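Local coordinates for protein 70 kDa peptidylprolyl isomerase, putative (Plasmodium falciparum, PDB 2FBN) that is a putative FK506-binding peptidylprolyl isomerase whose C-terminal tetratricopeptide repeat domain probably binds the C-terminal pentapeptide of Hsp90, at residues I108-A111 with S112-L115; S89-L92 with N93-T96. All blocks are in the same frame, centred on the assembly; numbering follows the deposited sequence.

Contact 1: residues I108-A111 with S112-L115; sequences IDHA and SKVL
Ser112 bends its hydroxyl back onto the carbonyl of Ile108, one turn earlier on helix 104-117, a helix lying within a tetratricopeptide repeat. The carbonyl oxygen is gripped twice: Ser112 N donates the ordinary i to i+4 bond, and Ser112 OG adds a second at 2.8 Å from Ile108 O. The two donors come from opposite faces of the carbonyl plane, the hydroxyl well out of it. With OG anti to its own carbonyl carbon (chi1 -65°), the hydroxyl lies beside the backbone N and can reach back along the helix. Serine suits this partly exposed turn because the helix itself satisfies its polar end.

Ala111 has a buried methyl that rests on Leu128 of helix 122-135, and a side chain this small suits a place where Leu128 packs against the helix. Its carbonyl accepts from Leu115 N at 3.2 Å, while Leu115 CG lies 3.6 Å from the same Ala111 O.

On another side of the helix, Lys113 runs back over the preceding turn, its CG 3.3 Å from Asp109 O. Beyond CG the chain is extended; the two side chains cross obliquely, and NZ meets OD2 rather than OD1. Acid and base spaced i, i+4 can thus pair at the partly exposed surface, although the hydrogen bond within this salt bridge is weak: Lys113 NZ lies 3.3 Å from Asp109 OD2.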
loop_
_atom_site.group_PDB
_atom_site.type_symbol
_atom_site.label_atom_id
_atom_site.label_comp_id
_atom_site.label_asym_id
_atom_site.label_seq_id
_atom_site.Cartn_x
_atom_site.Cartn_y
_atom_site.Cartn_z
ATOM N N ILE A 108 0.449 -2.881 -9.930
ATOM C CA ILE A 108 1.882 -3.050 -9.730
ATOM C C ILE A 108 2.171 -3.334 -8.258
ATOM O O ILE A 108 2.913 -4.262 -7.933
ATOM C CB ILE A 108 2.657 -1.799 -10.206
ATOM C CG1 ILE A 108 2.577 -1.709 -11.729
ATOM C CG2 ILE A 108 4.096 -1.839 -9.683
ATOM C CD1 ILE A 108 3.097 -0.390 -12.326
ATOM N N ASP A 109 1.554 -2.541 -7.379
ATOM C CA ASP A 109 1.772 -2.682 -5.937
ATOM C C ASP A 109 1.444 -4.093 -5.443
ATOM O O ASP A 109 2.254 -4.767 -4.780
ATOM C CB ASP A 109 0.929 -1.656 -5.190
ATOM C CG ASP A 109 1.105 -1.741 -3.678
ATOM O OD1 ASP A 109 2.223 -1.484 -3.190
ATOM O OD2 ASP A 109 0.128 -2.069 -2.989
ATOM N N HIS A 110 0.251 -4.560 -5.802
ATOM C CA HIS A 110 -0.202 -5.854 -5.309
ATOM C C HIS A 110 0.503 -7.063 -5.932
ATOM O O HIS A 110 0.856 -8.021 -5.221
ATOM C CB HIS A 110 -1.733 -5.922 -5.342
ATOM C CG HIS A 110 -2.352 -4.962 -4.375
ATOM N ND1 HIS A 110 -2.449 -5.231 -3.023
ATOM C CD2 HIS A 110 -2.827 -3.709 -4.543
ATOM C CE1 HIS A 110 -2.974 -4.183 -2.405
ATOM N NE2 HIS A 110 -3.208 -3.244 -3.305
ATOM N N ALA A 111 0.752 -7.021 -7.245
ATOM C CA ALA A 111 1.525 -8.106 -7.863
ATOM C C ALA A 111 2.926 -8.147 -7.236
ATOM O O ALA A 111 3.454 -9.227 -6.965
ATOM C CB ALA A 111 1.621 -7.918 -9.359
ATOM N N SER A 112 3.505 -6.973 -6.965
ATOM C CA SER A 112 4.860 -6.902 -6.380
ATOM C C SER A 112 4.876 -7.496 -4.965
ATOM O O SER A 112 5.850 -8.160 -4.557
ATOM C CB SER A 112 5.393 -5.463 -6.392
ATOM O OG SER A 112 5.568 -5.004 -7.731
ATOM N N LYS A 113 3.786 -7.285 -4.230
ATOM C CA LYS A 113 3.644 -7.858 -2.895
ATOM C C LYS A 113 3.618 -9.382 -2.899
ATOM O O LYS A 113 4.152 -10.013 -1.977
ATOM C CB LYS A 113 2.418 -7.292 -2.180
ATOM C CG LYS A 113 2.628 -5.888 -1.671
ATOM C CD LYS A 113 1.352 -5.316 -1.119
ATOM C CE LYS A 113 1.641 -3.944 -0.532
ATOM N NZ LYS A 113 0.417 -3.351 0.000
ATOM N N VAL A 114 2.988 -9.969 -3.914
ATOM C CA VAL A 114 2.999 -11.425 -4.057
ATOM C C VAL A 114 4.439 -11.902 -4.230
ATOM O O VAL A 114 4.846 -12.875 -3.595
ATOM C CB VAL A 114 2.155 -11.923 -5.243
ATOM C CG1 VAL A 114 2.251 -13.446 -5.359
ATOM C CG2 VAL A 114 0.704 -11.506 -5.075
ATOM N N LEU A 115 5.181 -11.213 -5.097
ATOM C CA LEU A 115 6.546 -11.595 -5.442
ATOM C C LEU A 115 7.518 -11.496 -4.277
ATOM O O LEU A 115 8.467 -12.285 -4.192
ATOM C CB LEU A 115 7.028 -10.802 -6.656
ATOM C CG LEU A 115 6.326 -11.218 -7.954
ATOM C CD1 LEU A 115 6.679 -10.253 -9.083
ATOM C CD2 LEU A 115 6.606 -12.695 -8.335
#

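Contact 2: residues S89-L92 with N93-T96; sequences SCNL and NLAT
Asn93 lays its amide group against the carbonyl of Ser89, one turn back on helix 77-100. The torsion that sets CG anti to its own carbonyl carbon (chi1 -61°) swings the group toward the preceding turn, where Asn93 CG comes to 3.0 Å from Ser89 O. This is a contact without a side-chain hydrogen bond: ND2 is near the oxygen but badly angled. The bond that Ser89 O does accept comes from Asn93 N, at 2.9 Å and nearly straight (165°). An uncharged amide able to donate through ND2 would suit a groove that probably receives a peptide carboxylate.

Leu94 leans back in the same way over the next carbonyl, its CG 3.2 Å from Cys90 O, with CD1 continuing alongside that oxygen. Its branched end turns toward Tyr61 and His110, and an apolar side chain suits this buried place. Leu92 leaves the helix in a different direction, toward Val114 and helix 122-135.

At the end of the segment, Thr96 N bonds to Leu92 O at 3.0 Å, in the carbonyl plane and almost straight (170°). Thr96 OG1 stands beside its own backbone N, 3.3 Å from Leu92 O, but its clearer polar partner is Lys127 NZ of helix 122-135. The Ala95 methyl also touches Lys127. Asn93 meeting Asn46, Ser89 and Cys90 reaching Lys42, and Leu92 beside Lys123 and Lys127 are consistent with the two-carboxylate clamp of Hsp90-binding tetratricopeptide repeat domains.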
loop_
_atom_site.group_PDB
_atom_site.type_symbol
_atom_site.label_atom_id
_atom_site.label_comp_id
_atom_site.label_asym_id
_atom_site.label_seq_id
_atom_site.Cartn_x
_atom_site.Cartn_y
_atom_site.Cartn_z
ATOM N N SER A 89 -3.154 -14.988 -2.211
ATOM C CA SER A 89 -4.436 -14.962 -2.926
ATOM C C SER A 89 -5.052 -13.567 -3.020
ATOM O O SER A 89 -5.464 -13.126 -4.100
ATOM C CB SER A 89 -5.439 -15.913 -2.278
ATOM O OG SER A 89 -4.991 -17.244 -2.425
ATOM N N CYS A 90 -5.125 -12.887 -1.884
ATOM C CA CYS A 90 -5.678 -11.542 -1.848
ATOM C C CYS A 90 -4.884 -10.593 -2.742
ATOM O O CYS A 90 -5.465 -9.812 -3.494
ATOM C CB CYS A 90 -5.632 -11.009 -0.423
ATOM S SG CYS A 90 -6.921 -11.763 0.582
ATOM N N ASN A 91 -3.556 -10.622 -2.637
ATOM C CA ASN A 91 -2.769 -9.711 -3.468
ATOM C C ASN A 91 -2.824 -10.039 -4.963
ATOM O O ASN A 91 -2.863 -9.128 -5.794
ATOM C CB ASN A 91 -1.346 -9.598 -2.966
ATOM C CG ASN A 91 -1.259 -8.725 -1.729
ATOM O OD1 ASN A 91 -1.496 -7.501 -1.790
ATOM N ND2 ASN A 91 -0.917 -9.335 -0.610
ATOM N N LEU A 92 -2.818 -11.327 -5.297
ATOM C CA LEU A 92 -2.974 -11.728 -6.693
ATOM C C LEU A 92 -4.323 -11.260 -7.238
ATOM O O LEU A 92 -4.405 -10.653 -8.321
ATOM C CB LEU A 92 -2.859 -13.240 -6.844
ATOM C CG LEU A 92 -1.484 -13.876 -6.924
ATOM C CD1 LEU A 92 -1.653 -15.385 -6.833
ATOM C CD2 LEU A 92 -0.815 -13.486 -8.245
ATOM N N ASN A 93 -5.389 -11.556 -6.492
ATOM C CA ASN A 93 -6.740 -11.177 -6.910
ATOM C C ASN A 93 -6.865 -9.658 -7.012
ATOM O O ASN A 93 -7.484 -9.143 -7.939
ATOM C CB ASN A 93 -7.816 -11.771 -5.990
ATOM C CG ASN A 93 -7.807 -13.294 -5.984
ATOM O OD1 ASN A 93 -7.207 -13.925 -6.863
ATOM N ND2 ASN A 93 -8.431 -13.890 -4.971
ATOM N N LEU A 94 -6.262 -8.927 -6.070
ATOM C CA LEU A 94 -6.292 -7.477 -6.171
ATOM C C LEU A 94 -5.577 -7.007 -7.448
ATOM O O LEU A 94 -6.041 -6.088 -8.137
ATOM C CB LEU A 94 -5.673 -6.846 -4.930
ATOM C CG LEU A 94 -6.581 -6.771 -3.694
ATOM C CD1 LEU A 94 -5.741 -6.442 -2.489
ATOM C CD2 LEU A 94 -7.730 -5.746 -3.885
ATOM N N ALA A 95 -4.453 -7.639 -7.773
ATOM C CA ALA A 95 -3.736 -7.242 -8.993
ATOM C C ALA A 95 -4.648 -7.428 -10.215
ATOM O O ALA A 95 -4.767 -6.527 -11.053
ATOM C CB ALA A 95 -2.459 -8.024 -9.137
ATOM N N THR A 96 -5.311 -8.582 -10.295
ATOM C CA THR A 96 -6.329 -8.807 -11.341
ATOM C C THR A 96 -7.409 -7.716 -11.357
ATOM O O THR A 96 -7.703 -7.129 -12.409
ATOM C CB THR A 96 -6.983 -10.194 -11.201
ATOM O OG1 THR A 96 -5.955 -11.196 -11.137
ATOM C CG2 THR A 96 -7.919 -10.467 -12.378
#

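Contact 2 on helix 77-100 and contact 1 on helix 104-117 belong to consecutive helices within one tetratricopeptide repeat range, and their centres are about 8 Å apart. A probable polar link joins them: His110 ND1 and Asn91 OD1 are 2.8 Å apart, while Asn91 ND2 donates to Glu87 O on its own helix, so both ends of the buried amide have partners. Val114 CG2 packs beside this bond, 3.5 Å from Asn91 CB and 3.5 Å from Leu92 N. Through Asn93, contact 2 probably faces the carboxylate-binding groove of the domain, whereas contact 1 backs the same helix from another side, through His110 and Val114.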